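Local coordinates for protein hexokinase (Schistosoma mansoni, PDB 1BDG) that phosphorylates glucose and other hexoses with ATP to give hexose 6-phosphates, the first step of glycolysis, probably closing two subdomains around the sugar, at residues Gly76-Arg81 against Val218-Asn223; Gly251-Gly254 against Glu258-Cys261; Gln265-Met270 against Val371-Tyr376; Leu281-Lys284 against Met289-Gly292. All blocks are in the same frame, centred on the assembly; numbering follows the deposited sequence.

Contact 1 of 4, residues Gly76-Arg81 against Val218-Asn223. With GLC (alpha-D-glucopyranose), chain B; SO4 (sulfate ion), chain C.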
# COMPACT_ATOMS: atom_id res chain seq x y z
N GLY A 76 -7.37 6.27 -2.80
CA GLY A 76 -7.05 4.88 -2.56
C GLY A 76 -6.38 4.63 -1.23
O GLY A 76 -6.67 3.62 -0.57
N GLY A 77 -5.50 5.56 -0.82
CA GLY A 77 -4.76 5.45 0.43
C GLY A 77 -5.62 5.61 1.67
O GLY A 77 -6.85 5.51 1.58
N THR A 78 -4.98 5.86 2.81
CA THR A 78 -5.66 6.03 4.10
C THR A 78 -6.65 7.19 4.07
O THR A 78 -7.72 7.11 4.68
CB THR A 78 -4.65 6.25 5.29
OG1 THR A 78 -3.74 5.14 5.41
CG2 THR A 78 -5.44 6.41 6.59
N ASN A 79 -6.31 8.28 3.38
CA ASN A 79 -7.22 9.43 3.29
C ASN A 79 -7.10 10.30 2.03
O ASN A 79 -5.99 10.58 1.52
CB ASN A 79 -7.24 10.26 4.57
CG ASN A 79 -5.86 10.62 5.08
OD1 ASN A 79 -5.61 10.59 6.28
ND2 ASN A 79 -4.99 11.02 4.18
N TYR A 80 -8.27 10.68 1.52
CA TYR A 80 -8.42 11.48 0.32
C TYR A 80 -7.85 12.90 0.41
O TYR A 80 -8.45 13.79 1.02
CB TYR A 80 -9.92 11.52 -0.02
CG TYR A 80 -10.28 12.38 -1.19
CD1 TYR A 80 -9.80 12.09 -2.45
CD2 TYR A 80 -11.05 13.51 -1.03
CE1 TYR A 80 -10.08 12.92 -3.52
CE2 TYR A 80 -11.34 14.35 -2.09
CZ TYR A 80 -10.85 14.05 -3.33
OH TYR A 80 -11.12 14.89 -4.40
N ARG A 81 -6.69 13.11 -0.20
CA ARG A 81 -6.08 14.44 -0.20
C ARG A 81 -6.30 15.22 -1.48
O ARG A 81 -6.14 14.69 -2.59
CB ARG A 81 -4.58 14.40 0.10
CG ARG A 81 -4.22 14.28 1.57
CD ARG A 81 -2.86 14.96 1.85
NE ARG A 81 -1.85 14.60 0.86
CZ ARG A 81 -0.58 15.03 0.88
NH1 ARG A 81 -0.17 15.85 1.83
NH2 ARG A 81 0.29 14.59 -0.04
N VAL A 218 3.80 1.03 2.02
CA VAL A 218 3.41 0.03 3.00
C VAL A 218 2.41 0.70 3.96
O VAL A 218 2.75 1.11 5.07
CB VAL A 218 4.65 -0.61 3.73
CG1 VAL A 218 5.40 -1.54 2.77
CG2 VAL A 218 5.62 0.45 4.23
N GLY A 219 1.18 0.86 3.48
CA GLY A 219 0.14 1.51 4.27
C GLY A 219 -1.13 0.70 4.24
O GLY A 219 -1.10 -0.48 4.58
N THR A 220 -2.25 1.31 3.86
CA THR A 220 -3.52 0.57 3.80
C THR A 220 -3.29 -0.65 2.89
O THR A 220 -3.85 -1.73 3.11
CB THR A 220 -4.68 1.47 3.26
OG1 THR A 220 -4.93 2.53 4.19
CG2 THR A 220 -5.96 0.66 3.10
N GLY A 221 -2.37 -0.47 1.94
CA GLY A 221 -2.00 -1.50 1.00
C GLY A 221 -0.51 -1.46 0.68
O GLY A 221 0.14 -0.46 0.95
N THR A 222 0.03 -2.54 0.14
CA THR A 222 1.44 -2.57 -0.19
C THR A 222 1.64 -2.70 -1.69
O THR A 222 0.83 -3.33 -2.39
CB THR A 222 2.20 -3.70 0.57
OG1 THR A 222 3.60 -3.58 0.33
CG2 THR A 222 1.74 -5.08 0.14
N ASN A 223 2.67 -2.03 -2.18
CA ASN A 223 3.02 -2.03 -3.60
C ASN A 223 4.32 -1.25 -3.77
O ASN A 223 4.63 -0.39 -2.96
CB ASN A 223 1.91 -1.38 -4.42
CG ASN A 223 2.10 -1.57 -5.90
OD1 ASN A 223 3.03 -2.24 -6.32
ND2 ASN A 223 1.24 -0.98 -6.70
C1 GLC B . -3.16 -1.52 -3.34
C2 GLC B . -3.39 -1.04 -4.78
C3 GLC B . -2.09 -0.53 -5.36
C4 GLC B . -1.52 0.56 -4.46
C5 GLC B . -1.33 0.01 -3.07
C6 GLC B . -0.82 1.06 -2.10
O1 GLC B . -2.19 -2.51 -3.37
O2 GLC B . -3.87 -2.11 -5.59
O3 GLC B . -2.32 0.00 -6.66
O4 GLC B . -0.30 1.01 -4.98
O5 GLC B . -2.59 -0.45 -2.57
O6 GLC B . -1.88 1.81 -1.56
S SO4 C . -1.89 5.10 2.76
O1 SO4 C . -1.35 5.15 4.11
O2 SO4 C . -2.33 6.41 2.35
O3 SO4 C . -0.88 4.64 1.84
O4 SO4 C . -3.00 4.20 2.72

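Contact 2 of 4, residues Gly251-Gly254 against Glu258-Cys261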
# COMPACT_ATOMS: atom_id res chain seq x y z
N GLY A 251 0.91 -6.66 -4.78
CA GLY A 251 -0.07 -7.10 -3.81
C GLY A 251 -0.70 -8.38 -4.35
O GLY A 251 -1.11 -9.26 -3.59
N ALA A 252 -0.74 -8.49 -5.67
CA ALA A 252 -1.31 -9.66 -6.31
C ALA A 252 -0.45 -10.92 -6.25
O ALA A 252 -0.89 -11.96 -6.72
CB ALA A 252 -1.69 -9.35 -7.74
N PHE A 253 0.76 -10.85 -5.69
CA PHE A 253 1.60 -12.05 -5.64
C PHE A 253 0.85 -13.12 -4.86
O PHE A 253 0.06 -12.82 -3.98
CB PHE A 253 2.97 -11.77 -4.99
CG PHE A 253 3.96 -12.91 -5.12
CD1 PHE A 253 4.18 -13.54 -6.35
CD2 PHE A 253 4.72 -13.33 -4.02
CE1 PHE A 253 5.13 -14.56 -6.50
CE2 PHE A 253 5.68 -14.37 -4.15
CZ PHE A 253 5.89 -14.98 -5.40
N GLY A 254 1.08 -14.38 -5.22
CA GLY A 254 0.39 -15.46 -4.56
C GLY A 254 -0.89 -15.86 -5.28
O GLY A 254 -1.40 -16.94 -5.03
N GLU A 258 1.77 -19.15 -5.57
CA GLU A 258 3.18 -18.96 -5.20
C GLU A 258 3.49 -18.88 -3.70
O GLU A 258 4.58 -19.21 -3.27
CB GLU A 258 3.78 -17.73 -5.91
CG GLU A 258 3.64 -17.69 -7.43
CD GLU A 258 2.45 -16.88 -7.88
OE1 GLU A 258 1.42 -16.90 -7.19
OE2 GLU A 258 2.51 -16.20 -8.92
N LEU A 259 2.53 -18.45 -2.90
CA LEU A 259 2.78 -18.36 -1.46
C LEU A 259 2.01 -19.42 -0.68
O LEU A 259 1.86 -19.31 0.55
CB LEU A 259 2.43 -16.97 -0.95
CG LEU A 259 3.22 -15.82 -1.56
CD1 LEU A 259 2.65 -14.49 -1.12
CD2 LEU A 259 4.69 -15.96 -1.18
N ASP A 260 1.60 -20.48 -1.38
CA ASP A 260 0.81 -21.57 -0.80
C ASP A 260 1.42 -22.38 0.32
O ASP A 260 0.71 -23.13 0.98
CB ASP A 260 0.31 -22.52 -1.89
CG ASP A 260 -0.99 -22.05 -2.51
OD1 ASP A 260 -1.63 -21.12 -1.96
OD2 ASP A 260 -1.37 -22.63 -3.55
N CYS A 261 2.72 -22.27 0.52
CA CYS A 261 3.36 -23.03 1.59
C CYS A 261 3.46 -22.19 2.85
O CYS A 261 3.55 -22.71 3.96
CB CYS A 261 4.76 -23.42 1.16
SG CYS A 261 4.76 -24.49 -0.24
O HOH W 1 -0.38 -18.23 -3.12

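Contact 3 of 4, residues Gln265-Met270 against Val371-Tyr376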
# COMPACT_ATOMS: atom_id res chain seq x y z
N GLN A 265 -3.97 -20.78 7.97
CA GLN A 265 -5.44 -20.83 7.96
C GLN A 265 -6.09 -19.50 8.33
O GLN A 265 -7.22 -19.21 7.94
CB GLN A 265 -5.98 -21.95 8.86
CG GLN A 265 -5.45 -21.95 10.29
CD GLN A 265 -6.34 -22.73 11.27
OE1 GLN A 265 -7.39 -22.24 11.72
NE2 GLN A 265 -5.91 -23.93 11.62
N PHE A 266 -5.36 -18.68 9.07
CA PHE A 266 -5.82 -17.38 9.49
C PHE A 266 -5.80 -16.47 8.27
O PHE A 266 -6.65 -15.60 8.10
CB PHE A 266 -4.89 -16.88 10.59
CG PHE A 266 -4.73 -17.85 11.72
CD1 PHE A 266 -5.81 -18.16 12.55
CD2 PHE A 266 -3.52 -18.49 11.94
CE1 PHE A 266 -5.69 -19.09 13.57
CE2 PHE A 266 -3.39 -19.42 12.97
CZ PHE A 266 -4.49 -19.72 13.79
N ASP A 267 -4.82 -16.70 7.40
CA ASP A 267 -4.67 -15.95 6.17
C ASP A 267 -5.81 -16.33 5.21
O ASP A 267 -6.33 -15.49 4.47
CB ASP A 267 -3.31 -16.27 5.52
CG ASP A 267 -2.13 -15.60 6.21
OD1 ASP A 267 -2.21 -14.38 6.51
OD2 ASP A 267 -1.11 -16.27 6.43
N LYS A 268 -6.21 -17.60 5.26
CA LYS A 268 -7.27 -18.12 4.40
C LYS A 268 -8.66 -17.72 4.85
O LYS A 268 -9.47 -17.34 4.01
CB LYS A 268 -7.18 -19.65 4.28
CG LYS A 268 -5.90 -20.10 3.65
CD LYS A 268 -5.79 -21.60 3.54
CE LYS A 268 -4.37 -21.92 3.08
NZ LYS A 268 -4.16 -23.26 2.53
N SER A 269 -8.95 -17.77 6.14
CA SER A 269 -10.28 -17.38 6.60
C SER A 269 -10.44 -15.87 6.66
O SER A 269 -11.56 -15.37 6.74
CB SER A 269 -10.60 -18.01 7.95
OG SER A 269 -9.70 -17.57 8.94
N MET A 270 -9.31 -15.15 6.65
CA MET A 270 -9.30 -13.69 6.64
C MET A 270 -9.60 -13.33 5.18
O MET A 270 -10.48 -12.52 4.89
CB MET A 270 -7.90 -13.18 7.03
CG MET A 270 -7.72 -11.69 7.31
SD MET A 270 -7.53 -10.63 5.86
CE MET A 270 -6.10 -11.24 5.21
N VAL A 371 2.81 -8.98 12.99
CA VAL A 371 3.54 -7.78 12.60
C VAL A 371 4.99 -8.03 12.20
O VAL A 371 5.52 -7.33 11.35
CB VAL A 371 3.42 -6.68 13.71
CG1 VAL A 371 4.74 -5.92 13.88
CG2 VAL A 371 2.26 -5.73 13.40
N LYS A 372 5.60 -9.05 12.81
CA LYS A 372 6.99 -9.41 12.51
C LYS A 372 7.14 -9.95 11.09
O LYS A 372 8.04 -9.55 10.35
CB LYS A 372 7.47 -10.46 13.49
CG LYS A 372 8.34 -9.95 14.61
CD LYS A 372 9.61 -10.80 14.79
N ARG A 373 6.25 -10.87 10.73
CA ARG A 373 6.25 -11.47 9.40
C ARG A 373 5.87 -10.45 8.33
O ARG A 373 6.31 -10.54 7.18
CB ARG A 373 5.26 -12.62 9.36
CG ARG A 373 5.15 -13.31 8.02
CD ARG A 373 4.00 -14.29 8.02
NE ARG A 373 2.71 -13.62 8.11
CZ ARG A 373 1.55 -14.20 7.80
NH1 ARG A 373 1.51 -15.45 7.37
NH2 ARG A 373 0.43 -13.51 7.90
N ALA A 374 5.02 -9.50 8.70
CA ALA A 374 4.56 -8.47 7.79
C ALA A 374 5.76 -7.69 7.29
O ALA A 374 6.03 -7.66 6.09
CB ALA A 374 3.61 -7.56 8.51
N ALA A 375 6.51 -7.11 8.23
CA ALA A 375 7.70 -6.32 7.91
C ALA A 375 8.68 -7.14 7.07
O ALA A 375 9.06 -6.74 5.97
CB ALA A 375 8.38 -5.82 9.19
N TYR A 376 9.04 -8.32 7.56
CA TYR A 376 9.95 -9.19 6.84
C TYR A 376 9.49 -9.46 5.42
O TYR A 376 10.30 -9.53 4.51
CB TYR A 376 10.12 -10.50 7.60
CG TYR A 376 10.93 -10.38 8.85
CD1 TYR A 376 11.74 -9.27 9.08
CD2 TYR A 376 10.93 -11.39 9.80
CE1 TYR A 376 12.51 -9.17 10.22
CE2 TYR A 376 11.69 -11.29 10.95
CZ TYR A 376 12.48 -10.18 11.15
OH TYR A 376 13.23 -10.06 12.29

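Contact 4 of 4, residues Leu281-Lys284 against Met289-Gly292. With GLC (alpha-D-glucopyranose), chain B.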
# COMPACT_ATOMS: atom_id res chain seq x y z
N LEU A 281 -3.32 -11.65 -2.51
CA LEU A 281 -2.85 -12.57 -1.48
C LEU A 281 -1.57 -12.16 -0.73
O LEU A 281 -1.44 -12.38 0.48
CB LEU A 281 -2.74 -13.99 -2.05
CG LEU A 281 -4.08 -14.44 -2.63
CD1 LEU A 281 -4.09 -15.93 -2.89
CD2 LEU A 281 -5.21 -14.09 -1.67
N TYR A 282 -0.62 -11.56 -1.42
CA TYR A 282 0.59 -11.13 -0.75
C TYR A 282 0.29 -9.90 0.09
O TYR A 282 0.76 -9.79 1.23
CB TYR A 282 1.70 -10.85 -1.77
CG TYR A 282 2.94 -10.21 -1.19
CD1 TYR A 282 3.83 -10.93 -0.41
CD2 TYR A 282 3.23 -8.88 -1.46
CE1 TYR A 282 4.98 -10.34 0.10
CE2 TYR A 282 4.39 -8.29 -0.96
CZ TYR A 282 5.26 -9.03 -0.19
OH TYR A 282 6.40 -8.44 0.29
N GLU A 283 -0.54 -8.99 -0.44
CA GLU A 283 -0.87 -7.77 0.28
C GLU A 283 -1.55 -8.04 1.61
O GLU A 283 -1.30 -7.35 2.59
CB GLU A 283 -1.77 -6.88 -0.56
CG GLU A 283 -2.38 -5.73 0.23
CD GLU A 283 -3.12 -4.77 -0.63
OE1 GLU A 283 -4.28 -5.05 -0.97
OE2 GLU A 283 -2.53 -3.73 -0.98
N LYS A 284 -2.43 -9.02 1.63
CA LYS A 284 -3.16 -9.39 2.83
C LYS A 284 -2.27 -9.92 3.95
O LYS A 284 -2.72 -10.03 5.10
CB LYS A 284 -4.25 -10.38 2.45
CG LYS A 284 -5.36 -9.74 1.65
CD LYS A 284 -6.22 -10.73 0.94
CE LYS A 284 -7.65 -10.24 0.84
NZ LYS A 284 -8.12 -10.02 -0.54
N MET A 289 -4.45 -2.58 6.19
CA MET A 289 -5.88 -2.86 6.21
C MET A 289 -6.17 -4.28 6.66
O MET A 289 -7.27 -4.57 7.16
CB MET A 289 -6.47 -2.65 4.82
CG MET A 289 -7.88 -3.17 4.64
SD MET A 289 -8.52 -2.75 3.03
CE MET A 289 -10.17 -2.40 3.43
N TYR A 290 -5.19 -5.17 6.52
CA TYR A 290 -5.44 -6.56 6.87
C TYR A 290 -4.73 -7.13 8.07
O TYR A 290 -5.19 -8.14 8.62
CB TYR A 290 -5.20 -7.45 5.66
CG TYR A 290 -5.89 -7.00 4.38
CD1 TYR A 290 -7.17 -7.45 4.05
CD2 TYR A 290 -5.24 -6.16 3.49
CE1 TYR A 290 -7.77 -7.09 2.86
CE2 TYR A 290 -5.84 -5.80 2.31
CZ TYR A 290 -7.09 -6.26 2.00
OH TYR A 290 -7.65 -5.91 0.79
N LEU A 291 -3.64 -6.51 8.51
CA LEU A 291 -2.90 -7.04 9.65
C LEU A 291 -3.69 -7.12 10.95
O LEU A 291 -3.49 -8.04 11.72
CB LEU A 291 -1.58 -6.31 9.87
CG LEU A 291 -0.50 -6.51 8.81
CD1 LEU A 291 0.79 -5.94 9.27
CD2 LEU A 291 -0.35 -7.97 8.51
N GLY A 292 -4.57 -6.16 11.19
CA GLY A 292 -5.36 -6.20 12.41
C GLY A 292 -6.37 -7.34 12.33
O GLY A 292 -6.63 -8.04 13.31
C1 GLC B . -3.16 -1.52 -3.34
C2 GLC B . -3.39 -1.04 -4.78
C3 GLC B . -2.09 -0.53 -5.36
C4 GLC B . -1.52 0.56 -4.46
C5 GLC B . -1.33 0.01 -3.07
C6 GLC B . -0.82 1.06 -2.10
O1 GLC B . -2.19 -2.51 -3.37
O2 GLC B . -3.87 -2.11 -5.59
O3 GLC B . -2.32 0.00 -6.66
O4 GLC B . -0.30 1.01 -4.98
O5 GLC B . -2.59 -0.45 -2.57
O6 GLC B . -1.88 1.81 -1.56
O HOH W 2 -6.99 -5.85 -1.62

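Contact 1 of 4, residues Gly76-Arg81 against Val218-Asn223
Beside the Thr78-Thr220 pair, the flat group that meets a ligand is the Asn223 amide, whose ND2 donates to GLC O4 at 3.0 Å. The other end of that amide is held too, since Asn223 OD1 accepts from Glu249 N and Thr248 OG1, which fixes its rotation. Across the contact, OG1 of Thr78 lies 3.1 Å from OG1 of Thr220. A sulfate ion, probably from the crystallisation liquor, fills the angle between the two threonines and does most of the joining. Thr78 N points to SO4 O2 at 2.7 Å with an N-H...O angle of 163°, and Thr78 OG1 donates to SO4 O1, also at 2.7 Å. From the other segment Thr220 OG1 reaches SO4 O4 at 2.9 Å, and Thr220 N donates to the same oxygen at 3.2 Å. Both hydroxyls stand beside their own backbone N (chi1 -59° in Thr78, -65° in Thr220), letting each residue offer the anion two donors at once. These are the two phosphate-binding hairpin loops of the actin-like ATPase fold, one after strand 68-75 in the small subdomain and one between strands 212-218 and 222-229 in the large subdomain; the sulfate therefore sits in a place consistent with binding of an ATP phosphate. Gly77 and Gly219, having no side chains, let the ion lie close to the main chain. The second loop is also tied to the start of helix 288-304, through backbone bonds from Gly219 to Gly288 and from Thr220 to Met289.

Contact 2 of 4, residues Gly251-Gly254 against Glu258-Cys261
Phe253 and Glu258 bury the largest areas here, and Glu258 and Leu259 both approach the same side of the phenyl ring. Glu258 CB and CG lie toward CE1 and CZ, with Phe253 CE1 3.5 Å from Glu258 CB; Leu259 CD1 and CD2 lie toward CD2 and CE2, with Phe253 CE2 3.5 Å from Leu259 CD2. Both neighbours come in obliquely. With CG anti to the backbone N (chi1 -170°), the Phe253 ring is carried out to these two residues. Glu258 is bent at chi2 (96°), which turns its carboxylate back toward Gly254, OE1 3.2 Å from Gly254 CA. That carboxylate is held elsewhere as well: OE1 accepts from Lys256 N inside the intervening turn, and OE2 pairs with Ser50 OG. Gly254, with a positive phi of 92°, turns the chain. A water links the two backbones, donating to Gly254 O at 2.5 Å and accepting from Leu259 N at 2.9 Å. Helix 23-41 packs against the pair, Arg32 and Ser36 on Phe253, Ile29 on Leu259. The result is an irregular loop, closed by one phenylalanine and a bridging water, that joins strand 243-247 to helix 265-272 in the large subdomain of hexokinase.

Contact 3 of 4, residues Gln265-Met270 against Val371-Tyr376
Asp267 and Arg373 extend from opposite directions to meet head-on in a buried salt bridge, carboxylate against the end of the guanidinium. Arg373 NH1 donates to Asp267 OD2 at 2.9 Å with an N-H...O angle of 165°, and Arg373 NH2 donates to Asp267 OD1 at 3.1 Å, nearly as straight. Each carboxylate oxygen uses its syn lone pair, and each lies near the guanidinium plane; the two flat groups are only 16° from coplanar. Two parallel bonds between two planar groups prevent either from rotating without breaking one. Arg373 runs extended away from its helix and then bends at chi3 (67°), bringing NH1 and NH2, rather than NE, to face the acid. The pair joins the first turn of helix 265-272 to the long helix 357-389, both in the large subdomain, although the helices stand apart, the nearest CA atoms, of Asp267 and Ala374, being 12.0 Å from each other; no other side chains of the two segments touch. Met285 and Leu294 each pack against both charged side chains, and Phe19 lies against Arg373, so the bridge is set among largely apolar neighbours. Asp267 OD2 has a second donor in Thr264 N, just ahead of the helix. That bond, together with the position near a helix N terminus and the arginine, would be expected to keep the carboxylate ionised.

Contact 4 of 4, residues Leu281-Lys284 against Met289-Gly292
The glucose pocket is lined here by Glu283, and behind it Tyr290 packs against both Glu283 and Lys284. GLC O1 donates to Glu283 OE2 at 2.7 Å, and the same oxygen accepts from Thr222 N, so one carboxylate oxygen joins sugar and hairpin. Glu283 extends fully from its short helix, its first torsion at 168° aiming the carboxylate at the sugar. Its other oxygen, OE1, lies 3.7 Å from Tyr290 CE2, the carboxylate and ring planes 29° apart. A water bridges the pair on the polar side, 2.9 Å from Glu283 OE1 and 2.5 Å from Tyr290 OH. Lys284 CG sits over one face of the Tyr290 ring in a CH-pi contact, 3.6 Å from the centroid and 6° off the normal; Met289 CG lies over the opposite face. The lysine chain then bends at chi3 and chi4, placing CE 3.7 Å from Tyr290 CE1 and sending NZ to Lys279 O. The clamped ring thus forms a second shell behind a sugar-binding glutamate, at the junction of helices 283-286 and 288-304 in the glucose site of the hexokinase large subdomain.

From the N terminus, contact 1 opens first; its 136 intervening residues hold most of the small subdomain, and its closure spans the small and large subdomains. Contacts 2 to 4 all lie within the large subdomain and join its loop after strand 243-247 to helices 265-272, 283-286, 288-304 and 357-389. Contact 2 follows in series as a local loop with three residues between its segments. Contact 3 starts soon after and closes a 100-residue excursion, within which the short turn of contact 4 lies entirely. Contact 4 touches all the others: Glu283 packs on Gly221 of contact 1, Glu283 N meets Gly251 O of contact 2, and Lys284 and Leu291 pack on Met270 and Ala374 of contact 3. The glucose is shared by contacts 1 and 4.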